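Local coordinates for protein flavodoxin (PDB 6OHK) that binds flavin mononucleotide and probably serves as a low-potential electron donor to a number of redox enzymes, at residues V19-V22 and D23-F27; F37-K40 and N41-E45; G62-H65 and A66-N70; N70-K73 and K74-E77; I78-G82 and K83-L87. The protein carries 1 engineered substitution. All blocks are in the same frame, centred on the assembly; numbering follows the deposited sequence.

Contact 1: V19-V22 and D23-F27; sequences VGIV and DEIEF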
# COMPACT_ATOMS: atom_id res chain seq x y z
N VAL A 19 1.97 3.53 11.41
CA VAL A 19 1.44 2.58 12.39
C VAL A 19 -0.03 2.85 12.63
O VAL A 19 -0.84 1.91 12.74
CB VAL A 19 2.25 2.66 13.71
CG1 VAL A 19 1.61 1.82 14.82
CG2 VAL A 19 3.69 2.25 13.48
N GLY A 20 -0.39 4.12 12.76
CA GLY A 20 -1.77 4.45 12.98
C GLY A 20 -2.64 4.04 11.82
O GLY A 20 -3.77 3.60 12.02
N ILE A 21 -2.15 4.22 10.59
CA ILE A 21 -2.89 3.80 9.41
C ILE A 21 -3.09 2.29 9.43
O ILE A 21 -4.17 1.80 9.12
CB ILE A 21 -2.16 4.26 8.13
CG1 ILE A 21 -2.27 5.76 7.89
CG2 ILE A 21 -2.59 3.47 6.92
CD1 ILE A 21 -3.43 6.47 8.40
N VAL A 22 -2.05 1.54 9.78
CA VAL A 22 -2.19 0.10 9.86
C VAL A 22 -3.22 -0.28 10.91
O VAL A 22 -4.02 -1.19 10.70
CB VAL A 22 -0.82 -0.54 10.10
CG1 VAL A 22 -0.93 -2.02 10.50
CG2 VAL A 22 0.05 -0.34 8.88
N ASP A 23 -3.23 0.41 12.05
CA ASP A 23 -4.26 0.14 13.06
C ASP A 23 -5.66 0.38 12.52
O ASP A 23 -6.58 -0.39 12.83
CB ASP A 23 -4.03 1.03 14.28
CG ASP A 23 -2.85 0.59 15.12
OD1 ASP A 23 -2.42 -0.58 15.01
OD2 ASP A 23 -2.37 1.43 15.92
N GLU A 24 -5.85 1.40 11.70
CA GLU A 24 -7.15 1.63 11.08
C GLU A 24 -7.50 0.53 10.10
O GLU A 24 -8.65 0.06 10.08
CB GLU A 24 -7.17 3.01 10.41
CG GLU A 24 -7.00 4.12 11.42
CD GLU A 24 -7.08 5.53 10.87
OE1 GLU A 24 -8.20 6.00 10.63
OE2 GLU A 24 -6.02 6.19 10.71
N ILE A 25 -6.56 0.10 9.27
CA ILE A 25 -6.79 -1.01 8.36
C ILE A 25 -7.20 -2.25 9.14
O ILE A 25 -8.17 -2.94 8.79
CB ILE A 25 -5.52 -1.27 7.51
CG1 ILE A 25 -5.30 -0.13 6.52
CG2 ILE A 25 -5.62 -2.62 6.80
CD1 ILE A 25 -3.92 -0.15 5.86
N GLU A 26 -6.46 -2.57 10.19
CA GLU A 26 -6.76 -3.75 10.99
C GLU A 26 -8.16 -3.67 11.57
O GLU A 26 -8.88 -4.68 11.63
CB GLU A 26 -5.73 -3.91 12.10
CG GLU A 26 -4.36 -4.31 11.61
CD GLU A 26 -3.38 -4.53 12.73
OE1 GLU A 26 -3.75 -4.30 13.91
OE2 GLU A 26 -2.23 -4.93 12.47
N PHE A 27 -8.57 -2.48 12.02
CA PHE A 27 -9.92 -2.34 12.56
C PHE A 27 -10.96 -2.63 11.50
O PHE A 27 -11.96 -3.32 11.76
CB PHE A 27 -10.11 -0.96 13.17
CG PHE A 27 -11.48 -0.78 13.73
CD1 PHE A 27 -11.77 -1.20 14.98
CD2 PHE A 27 -12.47 -0.25 12.96
CE1 PHE A 27 -13.10 -1.07 15.48
CE2 PHE A 27 -13.77 -0.13 13.44
CZ PHE A 27 -14.05 -0.55 14.68
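Helix 17-28, the crossover helix of the beta-alpha-beta unit that runs from strand 7-11 to strand 34-38, follows directly on the phosphate-side loop of the flavodoxin fold, and V19-V22 meet D23-F27 within two of its turns. Four i to i+4 backbone bonds tie the turns together; the shortest runs from E26 N to V22 O at 2.8 Å and is nearly straight, with 167° at the hydrogen. The CG2 branch of I21 lies 4.0 Å from CD1 of I25; I25 rests on I9 of strand 7-11, while I21 faces T154 of helix 154-166. The other branch of I21 leads elsewhere: its CD1 comes within 3.5 Å of E24 OE2, a contact between a methyl group and a carboxylate oxygen. Chi2 of I21, at -28°, is far from a staggered value. V22 has CG1 anti to its backbone N (chi1 168°), which carries that methyl to 3.7 Å from E26 OE2. The same oxygen is hydrogen-bonded to T36 OG1 on strand 34-38, while V22 also touches Y11 and T36. On the outer side, D23 runs alongside V19, its OD2 4.1 Å from V19 CG1. V22 and I25 thus pack on the sheet and I21 on helix 154-166, with E26, E24 and D23 at the edges, and the bond to T36 gives the E26 oxygen a polar partner beside the valine methyl.

Contact 2: F37-K40 and N41-E45; sequences FNVK and NGVKE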
# COMPACT_ATOMS: atom_id res chain seq x y z
N PHE A 37 3.14 -7.32 9.65
CA PHE A 37 4.59 -7.42 9.69
C PHE A 37 5.20 -6.06 9.39
O PHE A 37 4.71 -5.34 8.51
CB PHE A 37 5.09 -8.36 8.58
CG PHE A 37 4.52 -9.74 8.64
CD1 PHE A 37 3.29 -10.02 8.06
CD2 PHE A 37 5.20 -10.77 9.27
CE1 PHE A 37 2.73 -11.28 8.10
CE2 PHE A 37 4.66 -12.04 9.28
CZ PHE A 37 3.43 -12.30 8.69
N ASN A 38 6.25 -5.72 10.12
CA ASN A 38 7.06 -4.53 9.86
C ASN A 38 8.26 -4.97 9.06
O ASN A 38 9.05 -5.80 9.54
CB ASN A 38 7.48 -3.90 11.19
CG ASN A 38 8.21 -2.59 11.03
OD1 ASN A 38 8.94 -2.36 10.10
ND2 ASN A 38 8.02 -1.71 12.02
N VAL A 39 8.42 -4.44 7.86
CA VAL A 39 9.47 -4.91 6.95
C VAL A 39 10.88 -4.51 7.38
O VAL A 39 11.85 -4.95 6.76
CB VAL A 39 9.18 -4.55 5.48
CG1 VAL A 39 7.88 -5.20 5.06
CG2 VAL A 39 9.19 -3.07 5.24
N LYS A 40 11.02 -3.77 8.48
CA LYS A 40 12.34 -3.71 9.09
C LYS A 40 12.82 -5.08 9.49
O LYS A 40 14.04 -5.27 9.68
CB LYS A 40 12.37 -2.77 10.29
CG LYS A 40 11.71 -3.26 11.52
CD LYS A 40 11.69 -2.06 12.48
CE LYS A 40 11.19 -2.38 13.84
NZ LYS A 40 11.48 -1.22 14.77
N ASN A 41 11.92 -6.04 9.64
CA ASN A 41 12.25 -7.43 9.94
C ASN A 41 12.29 -8.30 8.71
O ASN A 41 12.31 -9.53 8.84
CB ASN A 41 11.26 -7.97 10.96
CG ASN A 41 11.32 -7.21 12.25
OD1 ASN A 41 12.44 -7.02 12.81
ND2 ASN A 41 10.20 -6.71 12.72
N GLY A 42 12.29 -7.70 7.52
CA GLY A 42 12.39 -8.43 6.27
C GLY A 42 11.05 -8.57 5.56
O GLY A 42 9.99 -8.16 6.04
N VAL A 43 11.12 -9.19 4.38
CA VAL A 43 9.96 -9.37 3.51
C VAL A 43 9.66 -10.82 3.20
O VAL A 43 8.78 -11.11 2.38
CB VAL A 43 10.05 -8.56 2.20
CG1 VAL A 43 10.10 -7.09 2.48
CG2 VAL A 43 11.27 -9.02 1.37
N LYS A 44 10.35 -11.76 3.82
CA LYS A 44 10.23 -13.11 3.28
C LYS A 44 8.81 -13.65 3.42
O LYS A 44 8.38 -14.42 2.55
CB LYS A 44 11.27 -14.05 3.87
CG LYS A 44 11.10 -14.32 5.31
CD LYS A 44 12.23 -15.25 5.80
CE LYS A 44 12.26 -15.40 7.32
NZ LYS A 44 12.60 -14.13 8.07
N GLU A 45 8.06 -13.25 4.44
CA GLU A 45 6.72 -13.77 4.64
C GLU A 45 5.73 -13.32 3.59
O GLU A 45 4.63 -13.87 3.55
CB GLU A 45 6.19 -13.43 6.03
CG GLU A 45 6.99 -14.06 7.16
CD GLU A 45 8.21 -13.26 7.59
OE1 GLU A 45 8.56 -12.20 6.99
OE2 GLU A 45 8.85 -13.73 8.58
O HOH W 1 7.49 -7.67 11.88
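N41 meets N38 as the chain leaves strand 34-38: its backbone N donates to N38 O at 2.9 Å, closing a tight turn. Its side chain reaches back, since ND2 gives a hydrogen bond to a water that also accepts from N38 N, so the two asparagines are joined twice. Within the turn, N38 OD1 accepts from K40 N at 3.0 Å, an Asx turn made possible by CG lying anti to the backbone N (chi1 -174°). G42 follows, and its N bonds to V39 O at 2.9 Å from well above the carbonyl plane, 67° out of it. Its positive phi (102°) would jam a side chain against the preceding carbonyl oxygen, which calls for glycine. V43 then sets CG1 3.9 Å from V39 CG1, and both valines also touch W68 of helix 66-69. Last comes E45, whose CB sits over one face of the F37 ring, 4.2 Å from its centroid, as a CH-pi contact offset toward the rim; E45 CG lies 3.7 Å from F37 CE2. F37 also stacks with F10 of strand 7-11. Direct and water-borne bonds thus set the turn, while aliphatic carbons of a charged residue help cover an aromatic ring.

Contact 3: G62-H65 and A66-N70; sequences GEAH and AAWMN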
# COMPACT_ATOMS: atom_id res chain seq x y z
N GLY A 62 10.21 10.62 -3.46
CA GLY A 62 9.37 9.63 -4.07
C GLY A 62 9.77 8.18 -3.86
O GLY A 62 9.18 7.29 -4.47
N GLU A 63 10.71 7.91 -2.98
CA GLU A 63 11.05 6.54 -2.65
C GLU A 63 10.14 6.01 -1.56
O GLU A 63 9.50 6.76 -0.83
CB GLU A 63 12.50 6.43 -2.17
CG GLU A 63 13.51 6.74 -3.25
CD GLU A 63 14.95 6.52 -2.80
OE1 GLU A 63 15.19 6.16 -1.63
OE2 GLU A 63 15.86 6.75 -3.62
N ALA A 64 10.10 4.69 -1.44
CA ALA A 64 9.49 4.06 -0.28
C ALA A 64 10.43 4.22 0.92
O ALA A 64 11.57 4.68 0.80
CB ALA A 64 9.24 2.58 -0.57
N HIS A 65 9.96 3.84 2.10
CA HIS A 65 10.82 3.81 3.27
C HIS A 65 12.03 2.91 3.00
O HIS A 65 11.94 1.95 2.24
CB HIS A 65 9.99 3.25 4.42
CG HIS A 65 10.68 3.22 5.75
ND1 HIS A 65 11.60 2.26 6.10
CD2 HIS A 65 10.51 4.01 6.83
CE1 HIS A 65 12.00 2.47 7.33
NE2 HIS A 65 11.36 3.53 7.80
N ALA A 66 13.15 3.23 3.64
CA ALA A 66 14.39 2.48 3.43
C ALA A 66 14.21 0.99 3.66
O ALA A 66 14.89 0.20 3.00
CB ALA A 66 15.49 3.01 4.35
N ALA A 67 13.39 0.58 4.62
CA ALA A 67 13.24 -0.86 4.85
C ALA A 67 12.59 -1.55 3.66
O ALA A 67 12.90 -2.71 3.39
CB ALA A 67 12.44 -1.12 6.11
N TRP A 68 11.71 -0.88 2.93
CA TRP A 68 11.25 -1.42 1.66
C TRP A 68 12.35 -1.34 0.60
O TRP A 68 12.61 -2.33 -0.09
CB TRP A 68 10.00 -0.66 1.17
CG TRP A 68 8.72 -1.03 1.79
CD1 TRP A 68 7.96 -0.26 2.61
CD2 TRP A 68 8.04 -2.27 1.64
NE1 TRP A 68 6.81 -0.95 2.96
CE2 TRP A 68 6.85 -2.19 2.38
CE3 TRP A 68 8.33 -3.44 0.95
CZ2 TRP A 68 5.93 -3.22 2.40
CZ3 TRP A 68 7.42 -4.47 0.97
CH2 TRP A 68 6.24 -4.36 1.71
N MET A 69 12.99 -0.18 0.45
CA MET A 69 13.98 -0.02 -0.61
C MET A 69 15.10 -1.04 -0.47
O MET A 69 15.56 -1.60 -1.47
CB MET A 69 14.54 1.41 -0.60
CG MET A 69 13.50 2.50 -0.81
SD MET A 69 12.57 2.37 -2.37
CE MET A 69 13.84 2.72 -3.57
N ASN A 70 15.52 -1.32 0.75
CA ASN A 70 16.61 -2.26 0.95
C ASN A 70 16.21 -3.68 0.62
O ASN A 70 17.08 -4.55 0.43
CB ASN A 70 17.07 -2.20 2.40
CG ASN A 70 17.82 -0.95 2.73
OD1 ASN A 70 18.29 -0.25 1.85
ND2 ASN A 70 17.89 -0.62 4.01
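Hydrogen bonds at the start of helix 66-69 centre on H65, which occupies the N-cap. Its imidazole ND1 accepts from A67 N at 2.9 Å, with 168° at the hydrogen and the donor only 16° out of the ring plane. The ring reaches that N-H because CG stands anti to the backbone N (chi1 -177°), which swings the imidazole forward along the helix start. Acceptance at this position is consistent with an unprotonated ND1. The carbonyl of the same residue serves the first turn: M69 N bonds to H65 O at 3.0 Å and lies in the carbonyl plane, while W68 N makes a weak bond to that oxygen.

In the flavodoxin fold this capped turn follows one of the loops that hold the flavin: G62 N donates to O4 of the flavin mononucleotide, and the H65 side chain lies about 5 Å from the cofactor. H65 N is itself bound to T56 OG1, which ties this residue to strand 51-59 by a hydrogen bond.

Van der Waals contacts complete the turn. The apolar pairs are A64 CB with W68 CB at 3.8 Å and with M69 SD at the same distance. M69, bent at both chi2 and chi3, folds back across E63 at about a right angle, and its CE comes 4.0 Å from E63 CD. Its CG lies 3.3 Å from A64 O. Beside the imidazole, the methyl of A67 approaches ND1 of H65 at 3.5 Å. The indole of W68 leads away from the segment, with NE1 hydrogen-bonded to V55 O, and lies against L54 and T56 of the sheet and L107 of helix 103-113.

Contact 4: N70-K73 and K74-E77; sequences NNLK and KLEE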
# COMPACT_ATOMS: atom_id res chain seq x y z
N ASN A 70 15.52 -1.32 0.75
CA ASN A 70 16.61 -2.26 0.95
C ASN A 70 16.21 -3.68 0.62
O ASN A 70 17.08 -4.55 0.43
CB ASN A 70 17.07 -2.20 2.40
CG ASN A 70 17.82 -0.95 2.73
OD1 ASN A 70 18.29 -0.25 1.85
ND2 ASN A 70 17.89 -0.62 4.01
N ASN A 71 14.90 -3.96 0.56
CA ASN A 71 14.37 -5.29 0.31
C ASN A 71 13.80 -5.46 -1.07
O ASN A 71 13.16 -6.48 -1.33
CB ASN A 71 13.33 -5.63 1.37
CG ASN A 71 13.96 -6.09 2.63
OD1 ASN A 71 14.61 -7.14 2.61
ND2 ASN A 71 13.79 -5.38 3.72
N LEU A 72 14.01 -4.52 -1.98
CA LEU A 72 13.36 -4.63 -3.28
C LEU A 72 13.89 -5.81 -4.09
O LEU A 72 13.13 -6.40 -4.85
CB LEU A 72 13.50 -3.36 -4.11
CG LEU A 72 12.78 -2.12 -3.56
CD1 LEU A 72 12.96 -1.00 -4.57
CD2 LEU A 72 11.32 -2.36 -3.29
N LYS A 73 15.18 -6.14 -3.97
CA LYS A 73 15.69 -7.30 -4.70
C LYS A 73 15.10 -8.59 -4.14
O LYS A 73 14.72 -9.49 -4.90
CB LYS A 73 17.23 -7.31 -4.68
CG LYS A 73 17.84 -8.42 -5.53
CD LYS A 73 18.99 -7.93 -6.38
CE LYS A 73 19.50 -9.02 -7.33
NZ LYS A 73 18.61 -9.28 -8.49
N LYS A 74 14.99 -8.69 -2.83
CA LYS A 74 14.35 -9.86 -2.24
C LYS A 74 12.89 -9.94 -2.63
O LYS A 74 12.36 -11.03 -2.88
CB LYS A 74 14.48 -9.81 -0.72
CG LYS A 74 15.91 -10.08 -0.27
CD LYS A 74 16.08 -10.10 1.24
CE LYS A 74 17.53 -10.36 1.62
NZ LYS A 74 18.48 -9.42 0.96
N LEU A 75 12.21 -8.80 -2.70
CA LEU A 75 10.81 -8.77 -3.09
C LEU A 75 10.64 -9.28 -4.51
O LEU A 75 9.73 -10.06 -4.79
CB LEU A 75 10.28 -7.33 -2.93
CG LEU A 75 8.77 -7.14 -3.05
CD1 LEU A 75 8.10 -7.72 -1.80
CD2 LEU A 75 8.48 -5.66 -3.19
N GLU A 76 11.55 -8.90 -5.40
CA GLU A 76 11.46 -9.31 -6.79
C GLU A 76 11.79 -10.77 -7.00
O GLU A 76 11.46 -11.31 -8.06
CB GLU A 76 12.34 -8.40 -7.66
CG GLU A 76 12.13 -8.63 -9.14
CD GLU A 76 12.77 -7.56 -10.01
OE1 GLU A 76 13.20 -6.51 -9.47
OE2 GLU A 76 12.84 -7.78 -11.24
N GLU A 77 12.37 -11.45 -6.01
CA GLU A 77 12.57 -12.89 -6.09
C GLU A 77 11.29 -13.67 -5.89
O GLU A 77 11.21 -14.83 -6.29
CB GLU A 77 13.59 -13.35 -5.04
CG GLU A 77 15.02 -12.91 -5.36
CD GLU A 77 16.04 -13.31 -4.30
OE1 GLU A 77 15.72 -14.15 -3.43
OE2 GLU A 77 17.17 -12.78 -4.36
O HOH W 2 16.74 -6.78 -1.36
O HOH W 3 13.87 -5.15 -7.52
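N71 and K74 touch at the opening turn of helix 72-77, a short helix of the flavodoxin fold that packs against helix 103-113. The oxygen OD1 of N71 lies 3.6 Å from K74 CD, so the amide rests against the aliphatic part of the lysine. Although N71 holds the N-cap position, its side chain does not cap the helix; ND2 instead donates to A67 O, back in helix 66-69. One N-H of the first turn is served by water: K74 N donates at 3.0 Å to a water that in turn gives a hydrogen to N70 O. Backbone bonds carry the helix forward, from L75 N to N71 O at 2.9 Å and from E76 N to L72 O at 3.0 Å, while that from E77 N to K73 O is weak. On the inner side, L72 and L75 approach loosely through their CD2 methyls, both resting on I110 of helix 103-113. The outer shell is charged. E76, with CG anti to the backbone N (chi1 -171°) and the chain extended beyond it, carries OE2 out to a salt bridge with K113. A second water, unusually close to E76 OE1, also donates weakly to L72 O at 3.0 Å.

Contact 5: I78-G82 and K83-L87; sequences IDFTG and KVVGL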
# COMPACT_ATOMS: atom_id res chain seq x y z
N ILE A 78 10.27 -13.06 -5.29
CA ILE A 78 9.02 -13.74 -4.99
C ILE A 78 8.19 -13.85 -6.26
O ILE A 78 8.11 -12.91 -7.06
CB ILE A 78 8.28 -12.94 -3.90
CG1 ILE A 78 9.10 -12.94 -2.62
CG2 ILE A 78 6.86 -13.49 -3.66
CD1 ILE A 78 8.53 -12.07 -1.51
N ASP A 79 7.53 -14.99 -6.42
CA ASP A 79 6.59 -15.19 -7.50
C ASP A 79 5.23 -14.68 -7.03
O ASP A 79 4.65 -15.24 -6.09
CB ASP A 79 6.49 -16.67 -7.85
CG ASP A 79 5.67 -16.93 -9.07
OD1 ASP A 79 5.11 -15.99 -9.65
OD2 ASP A 79 5.57 -18.12 -9.48
N PHE A 80 4.74 -13.60 -7.63
CA PHE A 80 3.46 -13.01 -7.25
C PHE A 80 2.28 -13.56 -8.05
O PHE A 80 1.16 -13.10 -7.87
CB PHE A 80 3.51 -11.47 -7.37
CG PHE A 80 4.21 -10.79 -6.23
CD1 PHE A 80 5.59 -10.70 -6.19
CD2 PHE A 80 3.48 -10.22 -5.19
CE1 PHE A 80 6.23 -10.05 -5.14
CE2 PHE A 80 4.12 -9.61 -4.13
CZ PHE A 80 5.48 -9.52 -4.11
N THR A 81 2.51 -14.59 -8.88
CA THR A 81 1.41 -15.21 -9.63
C THR A 81 0.32 -15.63 -8.67
O THR A 81 0.59 -16.25 -7.66
CB THR A 81 1.93 -16.42 -10.40
OG1 THR A 81 2.95 -15.98 -11.29
CG2 THR A 81 0.80 -17.07 -11.20
N GLY A 82 -0.91 -15.27 -8.98
CA GLY A 82 -2.04 -15.64 -8.15
C GLY A 82 -2.27 -14.76 -6.94
O GLY A 82 -3.30 -14.91 -6.28
N LYS A 83 -1.36 -13.84 -6.64
CA LYS A 83 -1.52 -12.94 -5.52
C LYS A 83 -2.29 -11.70 -5.92
O LYS A 83 -2.23 -11.24 -7.05
CB LYS A 83 -0.18 -12.57 -4.90
CG LYS A 83 0.64 -13.77 -4.44
CD LYS A 83 1.80 -13.28 -3.58
CE LYS A 83 2.81 -14.38 -3.23
NZ LYS A 83 2.17 -15.52 -2.52
N VAL A 84 -3.03 -11.17 -4.95
CA VAL A 84 -3.86 -10.00 -5.11
C VAL A 84 -3.37 -8.98 -4.09
O VAL A 84 -3.36 -9.27 -2.88
CB VAL A 84 -5.33 -10.34 -4.86
CG1 VAL A 84 -6.19 -9.12 -5.07
CG2 VAL A 84 -5.77 -11.47 -5.79
N VAL A 85 -2.94 -7.81 -4.56
CA VAL A 85 -2.20 -6.86 -3.73
C VAL A 85 -2.85 -5.49 -3.78
O VAL A 85 -3.09 -4.96 -4.88
CB VAL A 85 -0.77 -6.76 -4.24
CG1 VAL A 85 0.07 -5.87 -3.35
CG2 VAL A 85 -0.14 -8.14 -4.37
N GLY A 86 -3.09 -4.91 -2.62
CA GLY A 86 -3.42 -3.50 -2.50
C GLY A 86 -2.24 -2.73 -1.93
O GLY A 86 -1.57 -3.22 -1.02
N LEU A 87 -2.00 -1.54 -2.47
CA LEU A 87 -0.90 -0.67 -2.07
C LEU A 87 -1.45 0.56 -1.37
O LEU A 87 -2.43 1.16 -1.85
CB LEU A 87 -0.13 -0.24 -3.31
CG LEU A 87 0.39 -1.37 -4.17
CD1 LEU A 87 1.02 -0.78 -5.44
CD2 LEU A 87 1.39 -2.24 -3.44
O HOH W 4 5.01 -16.85 -3.63
O HOH W 5 0.95 -17.30 -4.58
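A lysine lying largely buried beneath a turn is the striking feature here: K83 folds back under I78-G82 instead of reaching into solvent. Its extended chain crosses the F80 side chain at about a right angle, CD standing 3.8 Å from F80 CD2. Farther along, CE passes 3.5 Å from D79 O and reaches the CG2 branch of I78. A last bend (chi4 -58°) turns NZ toward oxygens: it donates to F49 O and E47 O, and to a water 3.0 Å away that also hydrogen-bonds to T81 O. A second water, more weakly bound to NZ, links it to D79 O. The turn itself is a type II beta turn from F80 to K83, closed by K83 N to F80 O at 2.9 Å, with G82 at the position that takes a positive phi. D79 OD1 accepts from T81 N, which makes an Asx turn just before strand 84-90, and the T81 hydroxyl OG1 donates to the same oxygen at 2.7 Å on the syn side. Beyond it, V85 CG2 approaches F80 CD2, and both residues pack on L52 and V111. The ammonium, probably charged, is thus met by carbonyl oxygens and waters, while CD packs on F80 and CE on I78.

The five contacts show how local turns and helices are placed around one flavodoxin sheet. Contacts 1 and 2 follow each other across helix 17-28 and strand 34-38, with centres about 17 Å apart and no touch. Contact 2 is joined to contact 3 by packing, K40 N lying 3.8 Å from A67 CB, and to contact 4 through V43 CG1 at 3.7 Å from N71 CB. Contacts 3 and 4 share N70; contact 4 then meets contact 5 where L75 O lies 3.5 Å from F80 CE1. Contact 3 holds a flavin-binding residue, contact 1 brings V19 within about 6 Å of the cofactor, and contact 5 lies away from the site.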